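Local coordinates for mercuric reductase (Metallosphaera sedula, PDB 4YWO), which probably reduces mercuric ion to elemental mercury with NADPH, as an FAD-dependent homodimeric flavoenzyme of the pyridine nucleotide-disulfide oxidoreductase family, at residues I135-E138 and K139-I142; T296-P299 and H300-A303; M31-A34 and N35-G38; A317-Q320 and G321-T325. All coordinates share one frame; numbering follows the deposited sequence.

Contact 1. Residues I135-E138 and K139-I142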
# COMPACT_ATOMS: atom_id res chain seq x y z
N ILE A 135 7.21 -45.22 8.94
CA ILE A 135 7.13 -44.09 9.86
C ILE A 135 5.70 -44.01 10.33
O ILE A 135 4.78 -43.78 9.55
CB ILE A 135 7.56 -42.77 9.17
CG1 ILE A 135 9.00 -42.85 8.58
CG2 ILE A 135 7.43 -41.62 10.17
CD1 ILE A 135 10.04 -42.99 9.67
N GLU A 136 5.50 -44.22 11.61
CA GLU A 136 4.23 -44.18 12.28
C GLU A 136 4.08 -42.88 13.10
O GLU A 136 5.01 -42.50 13.82
CB GLU A 136 4.03 -45.29 13.26
CG GLU A 136 4.33 -46.65 12.71
CD GLU A 136 4.10 -47.74 13.80
OE1 GLU A 136 2.97 -47.73 14.36
OE2 GLU A 136 5.02 -48.52 14.07
N ALA A 137 2.90 -42.33 13.08
CA ALA A 137 2.64 -41.13 13.87
C ALA A 137 1.22 -41.11 14.34
O ALA A 137 0.27 -41.59 13.68
CB ALA A 137 3.00 -39.89 13.06
N GLU A 138 1.00 -40.49 15.51
CA GLU A 138 -0.30 -40.31 16.10
C GLU A 138 -1.16 -39.35 15.29
O GLU A 138 -2.36 -39.48 15.19
CB GLU A 138 -0.16 -39.74 17.54
CG GLU A 138 0.60 -40.65 18.51
CD GLU A 138 0.80 -40.07 19.91
OE1 GLU A 138 0.53 -38.89 20.12
OE2 GLU A 138 1.28 -40.81 20.81
N LYS A 139 -0.44 -38.34 14.75
CA LYS A 139 -1.12 -37.36 13.96
C LYS A 139 -0.29 -37.07 12.70
O LYS A 139 0.93 -37.11 12.76
CB LYS A 139 -1.26 -36.04 14.75
CG LYS A 139 -2.11 -36.11 16.02
CD LYS A 139 -3.54 -36.22 15.61
CE LYS A 139 -4.47 -36.59 16.77
NZ LYS A 139 -4.09 -35.76 17.93
N PHE A 140 -0.95 -36.75 11.61
CA PHE A 140 -0.31 -36.32 10.35
C PHE A 140 -0.88 -34.98 9.89
O PHE A 140 -2.11 -34.72 9.95
CB PHE A 140 -0.49 -37.29 9.17
CG PHE A 140 0.30 -38.57 9.36
CD1 PHE A 140 -0.21 -39.55 10.18
CD2 PHE A 140 1.45 -38.83 8.67
CE1 PHE A 140 0.45 -40.77 10.34
CE2 PHE A 140 2.10 -40.07 8.84
CZ PHE A 140 1.64 -40.97 9.71
N VAL A 141 -0.00 -34.19 9.27
CA VAL A 141 -0.46 -33.07 8.48
C VAL A 141 0.05 -33.23 7.07
O VAL A 141 1.30 -33.34 6.86
CB VAL A 141 0.07 -31.73 9.09
CG1 VAL A 141 -0.27 -30.57 8.12
CG2 VAL A 141 -0.46 -31.50 10.49
N ILE A 142 -0.86 -33.36 6.12
CA ILE A 142 -0.50 -33.52 4.72
C ILE A 142 -0.40 -32.13 4.08
O ILE A 142 -1.41 -31.43 4.04
CB ILE A 142 -1.50 -34.39 3.94
CG1 ILE A 142 -1.65 -35.77 4.68
CG2 ILE A 142 -1.10 -34.56 2.49
CD1 ILE A 142 -2.70 -36.61 4.08
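Ala-137 and Phe-140 meet across a corner in the chain. The methyl CB of Ala-137 sits over one face of the Phe-140 ring, 4.1 Å from CB to the ring centroid and 25° off the ring normal. This is a CH-pi contact, displaced toward the rim. Ala-137 CB is 3.8 Å from Phe-140 CZ and as near to Phe-140 CE1. Two carbonyl oxygens of the first strand also approach the ring: Ala-137 O lies 3.4 Å from Phe-140 CE1, and Ile-135 O is at the ring edge, 4.2 Å from Phe-140 CZ. CG of Phe-140 stands anti to its own carbonyl carbon (chi1 -70°), which swings the ring back toward the strand before it.

Glu-138 is the corner. The axes of strands 135-137 and 139-142 run at 107° to each other. Here the chain leaves an antiparallel three-stranded sheet and enters the parallel sheet of the FAD-binding domain. Lys-139 folds over the corner, its CD 3.5 Å from Glu-138 O. Its NZ is hydrogen-bonded to Ala-328 O in helix 314-330.

Further out, Phe-122 meets the Phe-140 ring edge-to-face, and Val-128, Ala-19 and Ile-301 also touch it. No hydrogen bond crosses between the segments; what joins Ala-137 to Phe-140 is methyl-on-ring packing. One buried phenyl ring lies in the angle between the two sheets, touching residues of both.

Contact 2. Residues T296-P299 and H300-A303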
# COMPACT_ATOMS: atom_id res chain seq x y z
N THR A 296 -9.30 -34.36 7.97
CA THR A 296 -9.80 -35.23 6.92
C THR A 296 -10.87 -36.21 7.54
O THR A 296 -11.12 -36.16 8.72
CB THR A 296 -8.67 -36.15 6.31
OG1 THR A 296 -8.15 -37.11 7.26
CG2 THR A 296 -7.51 -35.31 5.74
N ASP A 297 -11.30 -37.15 6.73
CA ASP A 297 -12.17 -38.30 7.24
C ASP A 297 -11.48 -39.21 8.24
O ASP A 297 -12.18 -39.82 9.09
CB ASP A 297 -12.74 -39.08 6.06
CG ASP A 297 -13.73 -38.23 5.28
OD1 ASP A 297 -14.87 -38.12 5.75
OD2 ASP A 297 -13.43 -37.67 4.23
N ASN A 298 -10.14 -39.25 8.27
CA ASN A 298 -9.39 -39.86 9.32
C ASN A 298 -9.13 -38.84 10.33
O ASN A 298 -8.44 -37.86 10.06
CB ASN A 298 -8.09 -40.43 8.78
CG ASN A 298 -7.21 -41.02 9.81
OD1 ASN A 298 -7.19 -40.70 11.01
ND2 ASN A 298 -6.34 -41.91 9.32
N PRO A 299 -9.71 -38.94 11.54
CA PRO A 299 -9.59 -37.82 12.49
C PRO A 299 -8.22 -37.55 13.05
O PRO A 299 -8.01 -36.53 13.71
CB PRO A 299 -10.59 -38.24 13.66
CG PRO A 299 -10.46 -39.75 13.60
CD PRO A 299 -10.39 -40.13 12.17
N HIS A 300 -7.24 -38.40 12.72
CA HIS A 300 -5.88 -38.14 13.10
C HIS A 300 -5.03 -37.49 11.97
O HIS A 300 -3.83 -37.32 12.20
CB HIS A 300 -5.19 -39.44 13.46
CG HIS A 300 -5.87 -40.16 14.57
ND1 HIS A 300 -5.86 -39.68 15.86
CD2 HIS A 300 -6.73 -41.20 14.56
CE1 HIS A 300 -6.59 -40.46 16.63
NE2 HIS A 300 -7.14 -41.39 15.86
N ILE A 301 -5.65 -37.22 10.88
CA ILE A 301 -4.94 -36.70 9.64
C ILE A 301 -5.65 -35.39 9.27
O ILE A 301 -6.87 -35.33 9.05
CB ILE A 301 -4.92 -37.68 8.50
CG1 ILE A 301 -4.23 -38.94 8.96
CG2 ILE A 301 -4.25 -37.07 7.27
CD1 ILE A 301 -4.12 -40.02 7.90
N TYR A 302 -4.79 -34.35 9.16
CA TYR A 302 -5.23 -33.01 8.73
C TYR A 302 -4.45 -32.72 7.44
O TYR A 302 -3.49 -33.43 7.05
CB TYR A 302 -4.82 -32.05 9.81
CG TYR A 302 -5.63 -32.17 11.08
CD1 TYR A 302 -5.34 -33.18 11.97
CD2 TYR A 302 -6.55 -31.22 11.43
CE1 TYR A 302 -6.07 -33.30 13.14
CE2 TYR A 302 -7.31 -31.34 12.59
CZ TYR A 302 -7.01 -32.33 13.45
OH TYR A 302 -7.66 -32.55 14.66
N ALA A 303 -4.89 -31.66 6.73
CA ALA A 303 -4.21 -31.31 5.46
C ALA A 303 -4.21 -29.76 5.32
O ALA A 303 -5.05 -29.09 5.90
CB ALA A 303 -4.84 -31.94 4.31
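This is a local turn contact: Asn-298 to Ile-301 form a type I beta turn that leads into strand 301-303, an outermost strand of the parallel sheet in the FAD-binding domain. Ile-301 N closes the turn on Asn-298 O at 3.0 Å, with the donor 48° out of the carbonyl plane. The Asn-298 side chain adds a second bond. Asn-298 OD1 accepts from His-300 N at 2.9 Å, in an Asx turn. CG of Asn-298 is trans to its own N (chi1 177°), which turns the amide toward the backbone two residues on. The amide and imidazole planes are 87° apart, and OD1 lies near the plane of the His-300 ring at its edge.

ND2 of Asn-298 lies 3.2 Å from Ile-301 CD1 and is hydrogen-bonded to Ala-278 O and Pro-125 O. The buried amide thus joins three parts of the chain.

Thr-296 fastens the loop further back. Thr-296 N donates to Ile-301 O at 2.8 Å, nearly straight and in the carbonyl plane. Thr-296 OG1 lies 2.8 Å from Ile-301 O and 2.9 Å from Asn-298 O, and either could take its proton. The motif is an Asx turn within a type I turn, at the entry to a parallel edge strand.

Contact 3. Residues M31-A34 and N35-G38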
# COMPACT_ATOMS: atom_id res chain seq x y z
N MET A 31 5.79 -27.16 11.03
CA MET A 31 6.96 -27.52 11.77
C MET A 31 7.17 -26.50 12.89
O MET A 31 7.54 -26.86 14.05
CB MET A 31 8.16 -27.58 10.93
CG MET A 31 9.41 -27.92 11.72
SD MET A 31 10.89 -27.39 10.89
CE MET A 31 10.82 -25.64 10.54
N ILE A 32 6.98 -25.27 12.52
CA ILE A 32 7.23 -24.16 13.49
C ILE A 32 6.20 -24.20 14.61
O ILE A 32 6.59 -24.16 15.80
CB ILE A 32 7.26 -22.82 12.79
CG1 ILE A 32 8.44 -22.81 11.88
CG2 ILE A 32 7.25 -21.68 13.88
CD1 ILE A 32 8.47 -21.60 10.98
N LYS A 33 4.94 -24.32 14.25
CA LYS A 33 3.89 -24.47 15.20
C LYS A 33 4.09 -25.64 16.11
O LYS A 33 3.77 -25.55 17.29
CB LYS A 33 2.57 -24.56 14.57
CG LYS A 33 1.42 -24.64 15.52
CD LYS A 33 1.45 -23.39 16.41
CE LYS A 33 0.03 -22.93 16.68
NZ LYS A 33 -0.10 -21.50 17.14
N ALA A 34 4.53 -26.76 15.55
CA ALA A 34 4.75 -27.92 16.40
C ALA A 34 5.83 -27.63 17.51
O ALA A 34 5.59 -27.97 18.70
CB ALA A 34 5.19 -29.11 15.52
N ASN A 35 6.92 -27.01 17.13
CA ASN A 35 7.99 -26.60 18.06
C ASN A 35 7.44 -25.69 19.15
O ASN A 35 7.81 -25.86 20.33
CB ASN A 35 9.14 -25.92 17.33
CG ASN A 35 10.18 -26.86 16.87
OD1 ASN A 35 11.25 -26.84 17.38
ND2 ASN A 35 9.90 -27.68 15.87
N GLU A 36 6.64 -24.73 18.77
CA GLU A 36 5.95 -23.80 19.68
C GLU A 36 5.01 -24.52 20.67
O GLU A 36 4.82 -24.09 21.80
CB GLU A 36 5.19 -22.74 18.92
CG GLU A 36 6.16 -21.80 18.15
CD GLU A 36 5.47 -20.81 17.18
OE1 GLU A 36 4.23 -20.91 16.94
OE2 GLU A 36 6.18 -19.88 16.69
N LEU A 37 4.42 -25.65 20.29
CA LEU A 37 3.60 -26.43 21.19
C LEU A 37 4.40 -27.53 21.84
O LEU A 37 3.81 -28.48 22.41
CB LEU A 37 2.45 -27.04 20.38
CG LEU A 37 1.59 -25.96 19.76
CD1 LEU A 37 0.51 -26.52 18.82
CD2 LEU A 37 1.08 -25.06 20.91
N GLY A 38 5.72 -27.52 21.70
CA GLY A 38 6.56 -28.44 22.46
C GLY A 38 6.75 -29.83 21.85
O GLY A 38 7.11 -30.76 22.51
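Helical bonds from Asn-35 N to Met-31 O and from Glu-36 N to Ile-32 O carry helix 25-36 to its last turn, where Leu-37 is the first residue to leave helical angles. A Schellman motif ends the helix. Gly-38, with positive phi (86°), is its C-prime residue: Gly-38 N bonds to Asn-35 O, and Val-39 N to Ala-34 O. The helix is the crossover of the beta-alpha-beta unit between strands 16-21 and 42-45.

Ile-32 and Glu-36 lie alongside each other, with Ile-32 CG2 3.5 Å from Glu-36 OE2. Lys-33 crosses Glu-36 at about a right angle, and its NZ stays 4.4 Å from Glu-36 OE1, beyond a salt bridge. With CG opposite its backbone N (chi1 -177°) and a bend at chi2, Lys-33 CG meets Leu-37 CD1 at 3.9 Å, an apolar touch next to the helix end. The same lysine makes a long, weak ion pair with Glu-326.

Asn-35 turns its amide back along the helix. Its OD1 accepts from Asp-112 N, which ties the helix to the loop after helix 87-110. Asn-35 ND2 donates to Met-31 O at 3.1 Å. Met-31 O thus has two donors, Asn-35 ND2 and Asn-35 N, which reach it from opposite faces of its carbonyl plane.

Contact 4. Residues A317-Q320 and G321-T325. With FAD (flavin-adenine dinucleotide), chain B.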
# COMPACT_ATOMS: atom_id res chain seq x y z
N ALA A 317 -1.47 -20.95 2.63
CA ALA A 317 -0.84 -22.30 2.91
C ALA A 317 -0.15 -22.26 4.30
O ALA A 317 -0.37 -23.17 5.11
CB ALA A 317 0.12 -22.66 1.80
N GLY A 318 0.57 -21.16 4.61
CA GLY A 318 1.21 -20.99 5.88
C GLY A 318 0.20 -21.03 7.01
O GLY A 318 0.36 -21.75 8.00
N ARG A 319 -0.80 -20.19 6.94
CA ARG A 319 -1.87 -20.13 7.96
C ARG A 319 -2.52 -21.49 8.18
O ARG A 319 -2.67 -21.88 9.38
CB ARG A 319 -2.93 -19.14 7.62
CG ARG A 319 -3.94 -18.90 8.72
CD ARG A 319 -3.23 -18.07 9.78
NE ARG A 319 -3.87 -18.01 11.07
CZ ARG A 319 -3.20 -17.95 12.23
NH1 ARG A 319 -1.87 -18.14 12.28
NH2 ARG A 319 -3.89 -17.81 13.32
N GLN A 320 -2.89 -22.20 7.09
CA GLN A 320 -3.47 -23.57 7.20
C GLN A 320 -2.48 -24.52 7.84
O GLN A 320 -2.93 -25.36 8.68
CB GLN A 320 -3.95 -24.01 5.86
CG GLN A 320 -5.12 -23.26 5.26
CD GLN A 320 -5.49 -23.69 3.94
OE1 GLN A 320 -4.60 -24.16 3.14
NE2 GLN A 320 -6.73 -23.49 3.56
N GLY A 321 -1.16 -24.47 7.54
CA GLY A 321 -0.20 -25.40 8.16
C GLY A 321 -0.16 -25.14 9.67
O GLY A 321 -0.20 -26.05 10.49
N SER A 322 -0.19 -23.84 10.11
CA SER A 322 -0.28 -23.55 11.52
C SER A 322 -1.52 -24.01 12.18
O SER A 322 -1.42 -24.57 13.31
CB SER A 322 -0.15 -21.99 11.81
OG SER A 322 1.13 -21.50 11.35
N ILE A 323 -2.67 -23.77 11.60
CA ILE A 323 -3.95 -24.09 12.23
C ILE A 323 -4.12 -25.63 12.29
O ILE A 323 -4.54 -26.22 13.31
CB ILE A 323 -5.08 -23.52 11.47
CG1 ILE A 323 -5.11 -22.01 11.74
CG2 ILE A 323 -6.42 -24.05 11.93
CD1 ILE A 323 -6.18 -21.36 10.90
N ALA A 324 -3.72 -26.29 11.23
CA ALA A 324 -3.90 -27.78 11.15
C ALA A 324 -3.10 -28.39 12.26
O ALA A 324 -3.62 -29.32 12.94
CB ALA A 324 -3.46 -28.31 9.80
N THR A 325 -1.90 -27.89 12.48
CA THR A 325 -0.99 -28.40 13.47
C THR A 325 -1.58 -28.16 14.88
O THR A 325 -1.60 -29.05 15.75
CB THR A 325 0.37 -27.90 13.28
OG1 THR A 325 0.89 -28.29 12.02
CG2 THR A 325 1.34 -28.26 14.37
PA FAD B . 4.27 -26.92 -1.79
O1A FAD B . 5.17 -25.79 -1.35
O2A FAD B . 4.37 -27.45 -3.21
O5B FAD B . 4.47 -28.16 -0.78
C5B FAD B . 4.73 -29.47 -1.28
C4B FAD B . 6.15 -29.88 -0.90
O4B FAD B . 6.12 -31.15 -0.24
C3B FAD B . 7.03 -30.03 -2.14
O3B FAD B . 8.14 -29.13 -2.06
C2B FAD B . 7.52 -31.46 -2.15
O2B FAD B . 8.95 -31.49 -2.07
C1B FAD B . 6.92 -32.12 -0.91
N9A FAD B . 6.07 -33.27 -1.32
C8A FAD B . 5.08 -33.23 -2.24
N7A FAD B . 4.50 -34.45 -2.38
C5A FAD B . 5.12 -35.29 -1.54
C6A FAD B . 5.01 -36.73 -1.20
N6A FAD B . 4.08 -37.52 -1.79
N1A FAD B . 5.86 -37.22 -0.26
C2A FAD B . 6.78 -36.45 0.33
N3A FAD B . 6.94 -35.14 0.06
C4A FAD B . 6.16 -34.51 -0.85
N1 FAD B . 1.12 -17.41 -4.12
C2 FAD B . 1.06 -16.18 -3.56
O2 FAD B . 0.45 -16.04 -2.48
N3 FAD B . 1.62 -15.10 -4.13
C4 FAD B . 2.29 -15.16 -5.29
O4 FAD B . 2.80 -14.14 -5.79
C4X FAD B . 2.40 -16.48 -5.96
N5 FAD B . 3.06 -16.63 -7.14
C5X FAD B . 3.14 -17.84 -7.73
C6 FAD B . 3.82 -17.97 -8.94
C7 FAD B . 3.91 -19.21 -9.55
C7M FAD B . 4.65 -19.35 -10.86
C8 FAD B . 3.28 -20.41 -8.92
C8M FAD B . 3.39 -21.75 -9.59
C9 FAD B . 2.60 -20.28 -7.72
C9A FAD B . 2.51 -19.04 -7.10
N10 FAD B . 1.83 -18.90 -5.88
C10 FAD B . 1.76 -17.63 -5.29
C1' FAD B . 1.20 -20.06 -5.24
C2' FAD B . 2.07 -20.54 -4.08
O2' FAD B . 3.41 -20.73 -4.55
C3' FAD B . 1.54 -21.84 -3.50
O3' FAD B . 0.16 -21.70 -3.19
C4' FAD B . 2.31 -22.23 -2.25
O4' FAD B . 3.66 -22.56 -2.59
C5' FAD B . 1.66 -23.42 -1.55
O5' FAD B . 2.63 -24.10 -0.76
P FAD B . 2.36 -25.60 -0.24
O1P FAD B . 3.35 -25.91 0.86
O2P FAD B . 0.88 -25.75 0.01
O3P FAD B . 2.74 -26.49 -1.52
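Gly-321 N donates to Ala-317 O at 2.9 Å, the first in a ladder of i to i+4 bonds in helix 314-330.

Ser-322 N bonds to Gly-318 O at 3.0 Å. Ser-322 OG lies 3.4 Å from the same Gly-318 O, at most a weak bond.

Ile-323 N bonds to Arg-319 O, and its side chain packs along that arginine. CD1 of Ile-323 meets Arg-319 CG at 4.0 Å, and Ile-323 CG1 lies over one face of the guanidinium, offset toward the rim. The arginine bends at chi2 (74°), which carries its chain across the isoleucine. Its NH2 ends in a salt bridge to Asp-432 of the second subunit.

Ala-324 N closes on Gln-320 O at 2.8 Å. OE1 of Gln-320 accepts from Gly-305 N, in the loop after strand 301-303.

Thr-325 grips the oxygen of Gly-321 twice, through its N and its OG1, from opposite faces of the carbonyl plane. Thr-325 OG1 donates to Gly-321 O at 2.9 Å, so the buried hydroxyl is satisfied within its own helix.

At the FAD end, Ala-317 CB lies 3.7 Å from the phosphate oxygen O2P of FAD. Helix 314-330 packs on helix 25-36: Ala-317 touches Ala-25, Ser-322 touches Ala-29, and Thr-325 touches Ala-30. Ala-324 rests against Tyr-302 of strand 301-303.

In the fold
All four contacts belong to the FAD-binding part of the chain. Strands 139-142 of contact 1 and 301-303 of contact 2 are neighbours in its parallel sheet, with probable hydrogen bonds from Ile-142 N to Tyr-302 O and from Tyr-302 N to Phe-140 O, both 2.8 Å. Contact 4 packs on this sheet: Thr-325 OG1 is 3.8 Å from Val-141 CG2. It also packs on contact 3, with Lys-33 CG 3.6 Å from Ser-322 O. Contact 3 stays about 8 Å from contact 1 between nearest atoms. Contact 4 alone touches FAD. The side chains of Phe-140, Met-31 and Ile-301 lie about 10, 11 and 12 Å from the cofactor.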